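Local coordinates for putative glutaryl-CoA dehydrogenase (Thermus thermophilus, PDB 2EBA), which is a putative member of the acyl-CoA dehydrogenase family of flavoproteins, a four-chain assembly that binds flavin-adenine dinucleotide, at residues F129-P134 with G142-R147; A173-K178 with S213-E218. All blocks are in the same frame, centred on the assembly; numbering follows the deposited sequence.

Interaction 1 (F129-P134 with G142-R147); sequences FGLTEP and GNMKTR. With FAD (flavin-adenine dinucleotide), chain I.
Glu133 meets Lys145 and Thr146 because its CG stands anti to its own carbonyl carbon (chi1 -78°) and the chain beyond CG is extended. This carries the carboxylate across to the backbone of 142-147. Lys145 N donates to Glu133 OE1 at 2.7 Å, on the syn side. Glu133 OE2 takes two bonds from Thr146. Thr146 N comes in on the syn side, 3.3 Å from Glu133 OE2. Thr146 OG1 lies 2.9 Å from Glu133 OE2, on the same face as Thr146 N but well above the carboxylate plane. Lys161 NZ adds a salt bridge to Glu133 OE2. These bonds hold a buried carboxylate and would fix its rotation. The Lys161 charge probably favours the ionised form.

Beside this polar grip, Met144 bends at chi3 (-75°) and brings its CE to 3.9 Å from Leu131 CD1. The two side chains cross at about a right angle.

Residues 129-132 bind the pyrimidine edge of the flavin. FAD N3 donates to Phe129 O at 3.0 Å. FAD O2 accepts from Leu131 N and, nearly straight (170°), from Thr132 N at 3.0 Å. Thr132 OG1 donates to FAD N1 at 2.7 Å. The edge of the Phe129 ring also faces FAD N3.

The contact lies in the loops just after strand 127-130 and just before strand 147-149. Strand 127-130 pairs with strand 172-178. Leu131 and Met144 both pack on Trp176 of that strand. Lys161 comes from strand 154-165, and Pro237 at helix 235-269 touches Phe129 and Leu131.

Interaction 2 (A173-K178 with S213-E218); sequences AVIWAK and SELVLE
Ile175 of strand 172-178 packs against Leu215 and Leu217 of strand 212-217; all three side chains set out toward the facing strand. The three side chains meet through methyl and methylene groups alone. The Ile175 chain lies at a slant to Leu215, and its CD1 ends 4.1 Å from Leu215 CD1. Against Leu217 it runs the opposite way, so the two slide past each other. There the flank of the isoleucine does the touching, with Ile175 CG1 4.1 Å from Leu217 CD2. One isoleucine thus serves two residues that are two apart on the facing strand. The contact is buried and modest in area, and it is plain apolar packing between two sheets of the acyl-CoA dehydrogenase middle domain.

Strand 172-178 is the central strand of a three-strand sheet, between 127-130 and 184-190. Strand 212-217 belongs to the other sheet, where it pairs with 154-165 and 196-200. Ile175 also packs on Leu157. Leu215 touches Ala198 and Ile164, and Leu217 lies on Phe196. The opposite face of strand 172-178 carries Trp176, which packs on Ala236 and Pro237 of helix 235-269.

Overall arrangement
Interactions 1 and 2 lie in one middle domain, their centres about 7 Å apart, and strand 172-178 joins them. Gly130 N lies 2.8 Å from Val174 O, a probable hydrogen bond between neighbouring strands. Thr146 O and Lys178 N, 2.9 Å apart, probably form another, so both segments of interaction 1 rest on 173-178. Interaction 1 borders the FAD pocket through Phe129, Leu131 and Thr132, while 142-147 is farther from the flavin. Interaction 2 joins the two sheets without contacting the FAD; the side chain of Leu215 is about 8 Å from it. Lys161 relates the two: it pairs with Glu133, bonds to Trp176 O and touches Leu215.

Interaction 1 (F129-P134 with G142-R147)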
ATOM      1  N   PHE A 129      17.641 -30.653   5.237  1.00 15.23           N
ATOM      2  CA  PHE A 129      18.587 -29.647   5.670  1.00 14.00           C
ATOM      3  C   PHE A 129      18.121 -29.129   7.015  1.00 14.86           C
ATOM      4  O   PHE A 129      17.062 -28.527   7.129  1.00 14.35           O
ATOM      5  CB  PHE A 129      18.601 -28.562   4.593  1.00 13.01           C
ATOM      6  CG  PHE A 129      19.472 -27.383   4.886  1.00 10.44           C
ATOM      7  CD1 PHE A 129      18.975 -26.300   5.585  1.00 10.43           C
ATOM      8  CD2 PHE A 129      20.744 -27.304   4.359  1.00 11.38           C
ATOM      9  CE1 PHE A 129      19.722 -25.148   5.751  1.00 12.60           C
ATOM     10  CE2 PHE A 129      21.515 -26.148   4.516  1.00 12.30           C
ATOM     11  CZ  PHE A 129      20.997 -25.064   5.213  1.00 11.98           C
ATOM     12  N   GLY A 130      18.913 -29.399   8.041  1.00 16.32           N
ATOM     13  CA  GLY A 130      18.553 -28.960   9.373  1.00 17.38           C
ATOM     14  C   GLY A 130      19.329 -27.763   9.887  1.00 17.70           C
ATOM     15  O   GLY A 130      20.421 -27.913  10.438  1.00 18.56           O
ATOM     16  N   LEU A 131      18.762 -26.573   9.710  1.00 16.71           N
ATOM     17  CA  LEU A 131      19.397 -25.350  10.182  1.00 16.03           C
ATOM     18  C   LEU A 131      18.571 -24.659  11.267  1.00 16.82           C
ATOM     19  O   LEU A 131      19.075 -24.383  12.356  1.00 16.95           O
ATOM     20  CB  LEU A 131      19.604 -24.377   9.031  1.00 15.60           C
ATOM     21  CG  LEU A 131      20.299 -23.090   9.443  1.00 14.13           C
ATOM     22  CD1 LEU A 131      21.738 -23.387   9.886  1.00 13.73           C
ATOM     23  CD2 LEU A 131      20.254 -22.136   8.275  1.00 14.80           C
ATOM     24  N   THR A 132      17.304 -24.387  10.958  1.00 17.09           N
ATOM     25  CA  THR A 132      16.375 -23.722  11.876  1.00 17.70           C
ATOM     26  C   THR A 132      16.124 -24.463  13.188  1.00 18.60           C
ATOM     27  O   THR A 132      15.952 -25.678  13.220  1.00 19.47           O
ATOM     28  CB  THR A 132      14.990 -23.492  11.208  1.00 17.99           C
ATOM     29  OG1 THR A 132      15.149 -22.690  10.034  1.00 16.58           O
ATOM     30  CG2 THR A 132      14.025 -22.797  12.168  1.00 16.41           C
ATOM     31  N   GLU A 133      16.092 -23.708  14.274  1.00 19.87           N
ATOM     32  CA  GLU A 133      15.831 -24.276  15.579  1.00 19.98           C
ATOM     33  C   GLU A 133      14.660 -23.547  16.226  1.00 20.57           C
ATOM     34  O   GLU A 133      14.255 -22.483  15.779  1.00 20.62           O
ATOM     35  CB  GLU A 133      17.085 -24.193  16.446  1.00 20.04           C
ATOM     36  CG  GLU A 133      18.086 -25.266  16.080  1.00 21.33           C
ATOM     37  CD  GLU A 133      19.336 -25.221  16.916  1.00 20.48           C
ATOM     38  OE1 GLU A 133      19.231 -24.885  18.109  1.00 22.84           O
ATOM     39  OE2 GLU A 133      20.421 -25.536  16.386  1.00 21.34           O
ATOM     40  N   PRO A 134      14.086 -24.131  17.281  1.00 21.10           N
ATOM     41  CA  PRO A 134      12.951 -23.583  18.027  1.00 22.42           C
ATOM     42  C   PRO A 134      12.997 -22.113  18.480  1.00 22.78           C
ATOM     43  O   PRO A 134      11.947 -21.475  18.619  1.00 22.44           O
ATOM     44  CB  PRO A 134      12.829 -24.550  19.208  1.00 22.32           C
ATOM     45  CG  PRO A 134      13.186 -25.850  18.585  1.00 22.57           C
ATOM     46  CD  PRO A 134      14.402 -25.498  17.742  1.00 21.11           C
ATOM     47  N   GLY A 142      22.873 -17.275  16.024  1.00 28.80           N
ATOM     48  CA  GLY A 142      22.493 -16.985  17.395  1.00 28.21           C
ATOM     49  C   GLY A 142      21.603 -17.987  18.108  1.00 27.25           C
ATOM     50  O   GLY A 142      21.739 -18.175  19.316  1.00 28.08           O
ATOM     51  N   ASN A 143      20.690 -18.627  17.389  1.00 25.57           N
ATOM     52  CA  ASN A 143      19.806 -19.589  18.028  1.00 23.45           C
ATOM     53  C   ASN A 143      20.190 -21.018  17.767  1.00 21.65           C
ATOM     54  O   ASN A 143      19.433 -21.918  18.090  1.00 20.58           O
ATOM     55  CB  ASN A 143      18.358 -19.369  17.596  1.00 23.34           C
ATOM     56  CG  ASN A 143      17.767 -18.109  18.186  1.00 23.52           C
ATOM     57  OD1 ASN A 143      18.012 -17.784  19.349  1.00 23.27           O
ATOM     58  ND2 ASN A 143      16.977 -17.396  17.395  1.00 22.63           N
ATOM     59  N   MET A 144      21.362 -21.224  17.178  1.00 21.33           N
ATOM     60  CA  MET A 144      21.844 -22.577  16.897  1.00 20.70           C
ATOM     61  C   MET A 144      22.394 -23.194  18.176  1.00 22.73           C
ATOM     62  O   MET A 144      23.581 -23.030  18.482  1.00 24.46           O
ATOM     63  CB  MET A 144      22.963 -22.553  15.849  1.00 16.14           C
ATOM     64  CG  MET A 144      23.590 -23.916  15.571  1.00 11.15           C
ATOM     65  SD  MET A 144      24.935 -23.822  14.432  1.00  1.54           S
ATOM     66  CE  MET A 144      24.106 -23.614  13.029  1.00  9.78           C
ATOM     67  N   LYS A 145      21.564 -23.899  18.941  1.00 23.51           N
ATOM     68  CA  LYS A 145      22.097 -24.498  20.155  1.00 23.85           C
ATOM     69  C   LYS A 145      22.413 -25.963  20.022  1.00 23.47           C
ATOM     70  O   LYS A 145      22.657 -26.633  21.034  1.00 23.70           O
ATOM     71  CB  LYS A 145      21.167 -24.307  21.338  1.00 24.73           C
ATOM     72  CG  LYS A 145      20.856 -22.887  21.569  1.00 26.50           C
ATOM     73  CD  LYS A 145      19.374 -22.812  21.584  1.00 28.11           C
ATOM     74  CE  LYS A 145      18.934 -21.479  22.020  1.00 29.14           C
ATOM     75  NZ  LYS A 145      19.033 -21.447  23.497  1.00 30.12           N
ATOM     76  N   THR A 146      22.388 -26.476  18.797  1.00 24.13           N
ATOM     77  CA  THR A 146      22.728 -27.873  18.608  1.00 26.03           C
ATOM     78  C   THR A 146      24.250 -27.930  18.746  1.00 27.14           C
ATOM     79  O   THR A 146      24.968 -27.206  18.051  1.00 29.00           O
ATOM     80  CB  THR A 146      22.319 -28.363  17.214  1.00 25.01           C
ATOM     81  OG1 THR A 146      20.895 -28.347  17.110  1.00 25.40           O
ATOM     82  CG2 THR A 146      22.832 -29.763  16.958  1.00 25.18           C
ATOM     83  N   ARG A 147      24.744 -28.787  19.628  1.00 27.35           N
ATOM     84  CA  ARG A 147      26.175 -28.894  19.833  1.00 27.75           C
ATOM     85  C   ARG A 147      26.811 -30.121  19.225  1.00 27.27           C
ATOM     86  O   ARG A 147      26.158 -31.136  18.993  1.00 26.73           O
ATOM     87  CB  ARG A 147      26.487 -28.867  21.318  1.00 29.06           C
ATOM     88  CG  ARG A 147      26.395 -27.504  21.908  1.00 32.46           C
ATOM     89  CD  ARG A 147      27.484 -26.623  21.334  1.00 35.78           C
ATOM     90  NE  ARG A 147      27.345 -25.251  21.797  1.00 40.09           N
ATOM     91  CZ  ARG A 147      26.339 -24.450  21.454  1.00 43.48           C
ATOM     92  NH1 ARG A 147      25.388 -24.892  20.638  1.00 45.04           N
ATOM     93  NH2 ARG A 147      26.286 -23.205  21.927  1.00 44.36           N
TER
HETATM   94  PA  FAD I1001      11.292 -15.940  13.781  1.00 19.11           P
HETATM   95  O1A FAD I1001      11.059 -15.808  15.270  1.00 23.20           O
HETATM   96  O2A FAD I1001      12.690 -16.060  13.227  1.00 22.17           O
HETATM   97  O5B FAD I1001      10.505 -14.716  13.066  1.00 19.05           O
HETATM   98  C5B FAD I1001       9.285 -14.287  13.379  1.00 21.29           C
HETATM   99  C4B FAD I1001       8.865 -12.912  12.927  1.00 22.72           C
HETATM  100  O4B FAD I1001      10.005 -11.863  13.282  1.00 20.09           O
HETATM  101  C3B FAD I1001       9.235 -12.811  11.349  1.00 19.33           C
HETATM  102  O3B FAD I1001       8.394 -11.770  10.863  1.00 18.44           O
HETATM  103  C2B FAD I1001      10.613 -12.143  11.131  1.00 20.11           C
HETATM  104  O2B FAD I1001      10.633 -11.292  10.049  1.00 19.31           O
HETATM  105  C1B FAD I1001      10.632 -11.222  12.324  1.00 19.08           C
HETATM  106  N9A FAD I1001      12.105 -11.028  12.672  1.00 16.95           N
HETATM  107  C8A FAD I1001      12.949 -11.977  13.045  1.00 19.98           C
HETATM  108  N7A FAD I1001      14.154 -11.363  13.289  1.00 20.81           N
HETATM  109  C5A FAD I1001      14.025 -10.025  13.070  1.00 18.20           C
HETATM  110  C6A FAD I1001      14.908  -8.897  13.158  1.00 17.32           C
HETATM  111  N6A FAD I1001      16.195  -9.039  13.518  1.00 16.52           N
HETATM  112  N1A FAD I1001      14.427  -7.646  12.859  1.00 15.54           N
HETATM  113  C2A FAD I1001      13.126  -7.459  12.483  1.00 15.17           C
HETATM  114  N3A FAD I1001      12.262  -8.522  12.391  1.00 15.74           N
HETATM  115  C4A FAD I1001      12.689  -9.805  12.689  1.00 19.13           C
HETATM  116  N1  FAD I1001      14.330 -24.361   8.023  1.00 21.85           N
HETATM  117  C2  FAD I1001      15.397 -25.153   7.668  1.00 21.03           C
HETATM  118  O2  FAD I1001      16.526 -24.927   8.138  1.00 22.29           O
HETATM  119  N3  FAD I1001      15.220 -26.196   6.801  1.00 20.70           N
HETATM  120  C4  FAD I1001      13.980 -26.470   6.274  1.00 20.59           C
HETATM  121  O4  FAD I1001      13.838 -27.434   5.496  1.00 19.19           O
HETATM  122  C4X FAD I1001      12.872 -25.673   6.628  1.00 21.41           C
HETATM  123  N5  FAD I1001      11.612 -25.939   6.133  1.00 22.71           N
HETATM  124  C5X FAD I1001      10.521 -25.189   6.504  1.00 22.56           C
HETATM  125  C6  FAD I1001       9.234 -25.515   6.004  1.00 21.81           C
HETATM  126  C7  FAD I1001       8.099 -24.766   6.405  1.00 22.04           C
HETATM  127  C7M FAD I1001       6.756 -25.184   5.844  1.00 21.64           C
HETATM  128  C8  FAD I1001       8.252 -23.668   7.309  1.00 22.38           C
HETATM  129  C8M FAD I1001       7.095 -22.818   7.792  1.00 20.99           C
HETATM  130  C9  FAD I1001       9.531 -23.348   7.796  1.00 22.46           C
HETATM  131  C9A FAD I1001      10.696 -24.094   7.417  1.00 22.83           C
HETATM  132  N10 FAD I1001      11.989 -23.816   7.909  1.00 21.96           N
HETATM  133  C10 FAD I1001      13.062 -24.590   7.532  1.00 21.05           C
HETATM  134  C1' FAD I1001      12.240 -22.723   8.860  1.00 21.97           C
HETATM  135  C2' FAD I1001      12.072 -21.345   8.291  1.00 21.02           C
HETATM  136  O2' FAD I1001      13.261 -20.972   7.612  1.00 21.62           O
HETATM  137  C3' FAD I1001      11.726 -20.439   9.436  1.00 21.36           C
HETATM  138  O3' FAD I1001      10.318 -20.519   9.643  1.00 21.78           O
HETATM  139  C4' FAD I1001      12.096 -18.978   9.212  1.00 20.83           C
HETATM  140  O4' FAD I1001      13.486 -18.766   9.476  1.00 20.46           O
HETATM  141  C5' FAD I1001      11.296 -18.079  10.134  1.00 21.23           C
HETATM  142  O5' FAD I1001      11.801 -18.170  11.451  1.00 20.02           O
HETATM  143  P   FAD I1001      10.920 -18.591  12.745  1.00 17.39           P
HETATM  144  O1P FAD I1001       9.712 -19.383  12.351  1.00 15.23           O
HETATM  145  O2P FAD I1001      11.864 -19.237  13.729  1.00 23.56           O
HETATM  146  O3P FAD I1001      10.384 -17.176  13.272  1.00 20.32           O

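Interaction 2 (A173-K178 with S213-E218)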
ATOM      1  N   ALA A 173      20.635 -36.404   6.768  1.00 16.62           N
ATOM      2  CA  ALA A 173      20.238 -35.104   7.296  1.00 16.16           C
ATOM      3  C   ALA A 173      21.445 -34.193   7.485  1.00 16.17           C
ATOM      4  O   ALA A 173      22.323 -34.472   8.300  1.00 15.18           O
ATOM      5  CB  ALA A 173      19.495 -35.279   8.631  1.00 15.46           C
ATOM      6  N   VAL A 174      21.483 -33.103   6.720  1.00 15.77           N
ATOM      7  CA  VAL A 174      22.581 -32.153   6.805  1.00 15.02           C
ATOM      8  C   VAL A 174      22.312 -31.327   8.030  1.00 15.50           C
ATOM      9  O   VAL A 174      21.493 -30.418   8.006  1.00 15.28           O
ATOM     10  CB  VAL A 174      22.620 -31.239   5.586  1.00 13.98           C
ATOM     11  CG1 VAL A 174      23.804 -30.292   5.677  1.00 12.76           C
ATOM     12  CG2 VAL A 174      22.701 -32.075   4.336  1.00 14.79           C
ATOM     13  N   ILE A 175      22.993 -31.652   9.117  1.00 16.94           N
ATOM     14  CA  ILE A 175      22.778 -30.933  10.347  1.00 18.51           C
ATOM     15  C   ILE A 175      23.874 -29.938  10.616  1.00 19.64           C
ATOM     16  O   ILE A 175      25.052 -30.242  10.435  1.00 19.39           O
ATOM     17  CB  ILE A 175      22.674 -31.906  11.539  1.00 18.60           C
ATOM     18  CG1 ILE A 175      21.214 -32.267  11.789  1.00 18.64           C
ATOM     19  CG2 ILE A 175      23.260 -31.280  12.790  1.00 19.53           C
ATOM     20  CD1 ILE A 175      20.582 -33.062  10.697  1.00 20.50           C
ATOM     21  N   TRP A 176      23.473 -28.743  11.048  1.00 20.85           N
ATOM     22  CA  TRP A 176      24.417 -27.685  11.388  1.00 21.83           C
ATOM     23  C   TRP A 176      24.404 -27.482  12.892  1.00 21.88           C
ATOM     24  O   TRP A 176      23.355 -27.235  13.481  1.00 21.95           O
ATOM     25  CB  TRP A 176      24.046 -26.370  10.691  1.00 21.26           C
ATOM     26  CG  TRP A 176      23.964 -26.511   9.219  1.00 20.20           C
ATOM     27  CD1 TRP A 176      22.859 -26.837   8.496  1.00 20.56           C
ATOM     28  CD2 TRP A 176      25.059 -26.484   8.290  1.00 18.65           C
ATOM     29  NE1 TRP A 176      23.195 -27.027   7.179  1.00 20.59           N
ATOM     30  CE2 TRP A 176      24.539 -26.817   7.025  1.00 19.16           C
ATOM     31  CE3 TRP A 176      26.430 -26.218   8.408  1.00 17.14           C
ATOM     32  CZ2 TRP A 176      25.343 -26.894   5.882  1.00 17.58           C
ATOM     33  CZ3 TRP A 176      27.228 -26.299   7.270  1.00 15.59           C
ATOM     34  CH2 TRP A 176      26.679 -26.634   6.028  1.00 16.12           C
ATOM     35  N   ALA A 177      25.574 -27.607  13.509  1.00 23.34           N
ATOM     36  CA  ALA A 177      25.703 -27.432  14.950  1.00 23.65           C
ATOM     37  C   ALA A 177      26.955 -26.637  15.224  1.00 24.30           C
ATOM     38  O   ALA A 177      27.678 -26.290  14.306  1.00 23.44           O
ATOM     39  CB  ALA A 177      25.793 -28.779  15.639  1.00 24.23           C
ATOM     40  N   LYS A 178      27.202 -26.341  16.492  1.00 25.97           N
ATOM     41  CA  LYS A 178      28.393 -25.607  16.885  1.00 27.52           C
ATOM     42  C   LYS A 178      29.234 -26.465  17.837  1.00 29.19           C
ATOM     43  O   LYS A 178      28.746 -27.454  18.388  1.00 28.47           O
ATOM     44  CB  LYS A 178      28.012 -24.288  17.558  1.00 26.53           C
ATOM     45  CG  LYS A 178      27.597 -23.200  16.590  1.00 24.93           C
ATOM     46  CD  LYS A 178      27.413 -21.837  17.271  1.00 24.41           C
ATOM     47  CE  LYS A 178      26.211 -21.806  18.209  1.00 24.46           C
ATOM     48  NZ  LYS A 178      25.814 -20.425  18.612  1.00 23.73           N
ATOM     49  N   SER A 213       9.134 -31.842   9.493  1.00 20.01           N
ATOM     50  CA  SER A 213       9.368 -32.561  10.726  1.00 20.31           C
ATOM     51  C   SER A 213      10.145 -31.773  11.749  1.00 21.24           C
ATOM     52  O   SER A 213      10.615 -30.664  11.500  1.00 21.67           O
ATOM     53  CB  SER A 213      10.122 -33.853  10.415  1.00 18.41           C
ATOM     54  OG  SER A 213       9.585 -34.481   9.267  1.00 14.53           O
ATOM     55  N   GLU A 214      10.256 -32.364  12.923  1.00 22.22           N
ATOM     56  CA  GLU A 214      11.022 -31.787  14.002  1.00 23.03           C
ATOM     57  C   GLU A 214      12.128 -32.825  14.208  1.00 21.72           C
ATOM     58  O   GLU A 214      11.848 -34.016  14.335  1.00 19.47           O
ATOM     59  CB  GLU A 214      10.165 -31.659  15.251  1.00 24.49           C
ATOM     60  CG  GLU A 214      10.911 -31.085  16.419  1.00 27.86           C
ATOM     61  CD  GLU A 214      10.166 -31.272  17.715  1.00 30.57           C
ATOM     62  OE1 GLU A 214       9.982 -32.438  18.140  1.00 30.10           O
ATOM     63  OE2 GLU A 214       9.762 -30.248  18.306  1.00 34.23           O
ATOM     64  N   LEU A 215      13.382 -32.386  14.203  1.00 21.10           N
ATOM     65  CA  LEU A 215      14.479 -33.325  14.382  1.00 21.50           C
ATOM     66  C   LEU A 215      14.997 -33.201  15.798  1.00 22.51           C
ATOM     67  O   LEU A 215      15.192 -32.105  16.314  1.00 22.64           O
ATOM     68  CB  LEU A 215      15.618 -33.050  13.380  1.00 19.00           C
ATOM     69  CG  LEU A 215      15.250 -32.930  11.897  1.00 16.69           C
ATOM     70  CD1 LEU A 215      16.509 -32.744  11.048  1.00 14.98           C
ATOM     71  CD2 LEU A 215      14.489 -34.160  11.466  1.00 16.72           C
ATOM     72  N   VAL A 216      15.184 -34.339  16.441  1.00 24.31           N
ATOM     73  CA  VAL A 216      15.700 -34.351  17.792  1.00 25.67           C
ATOM     74  C   VAL A 216      16.923 -35.248  17.765  1.00 25.44           C
ATOM     75  O   VAL A 216      16.830 -36.426  17.423  1.00 25.67           O
ATOM     76  CB  VAL A 216      14.667 -34.907  18.800  1.00 26.31           C
ATOM     77  CG1 VAL A 216      15.271 -34.947  20.179  1.00 27.28           C
ATOM     78  CG2 VAL A 216      13.426 -34.035  18.816  1.00 26.70           C
ATOM     79  N   LEU A 217      18.072 -34.666  18.081  1.00 25.13           N
ATOM     80  CA  LEU A 217      19.315 -35.404  18.128  1.00 25.01           C
ATOM     81  C   LEU A 217      19.728 -35.535  19.585  1.00 25.17           C
ATOM     82  O   LEU A 217      20.034 -34.552  20.254  1.00 24.52           O
ATOM     83  CB  LEU A 217      20.406 -34.688  17.320  1.00 25.77           C
ATOM     84  CG  LEU A 217      20.213 -34.736  15.800  1.00 24.68           C
ATOM     85  CD1 LEU A 217      19.293 -33.607  15.385  1.00 22.71           C
ATOM     86  CD2 LEU A 217      21.561 -34.632  15.090  1.00 23.65           C
ATOM     87  N   GLU A 218      19.723 -36.769  20.068  1.00 26.75           N
ATOM     88  CA  GLU A 218      20.076 -37.065  21.447  1.00 28.56           C
ATOM     89  C   GLU A 218      21.331 -37.935  21.452  1.00 29.17           C
ATOM     90  O   GLU A 218      21.270 -39.128  21.144  1.00 28.88           O
ATOM     91  CB  GLU A 218      18.909 -37.804  22.102  1.00 30.69           C
ATOM     92  CG  GLU A 218      18.680 -37.510  23.570  1.00 34.42           C
ATOM     93  CD  GLU A 218      17.389 -38.147  24.085  1.00 36.27           C
ATOM     94  OE1 GLU A 218      17.204 -39.372  23.898  1.00 37.15           O
ATOM     95  OE2 GLU A 218      16.559 -37.421  24.679  1.00 36.94           O
TER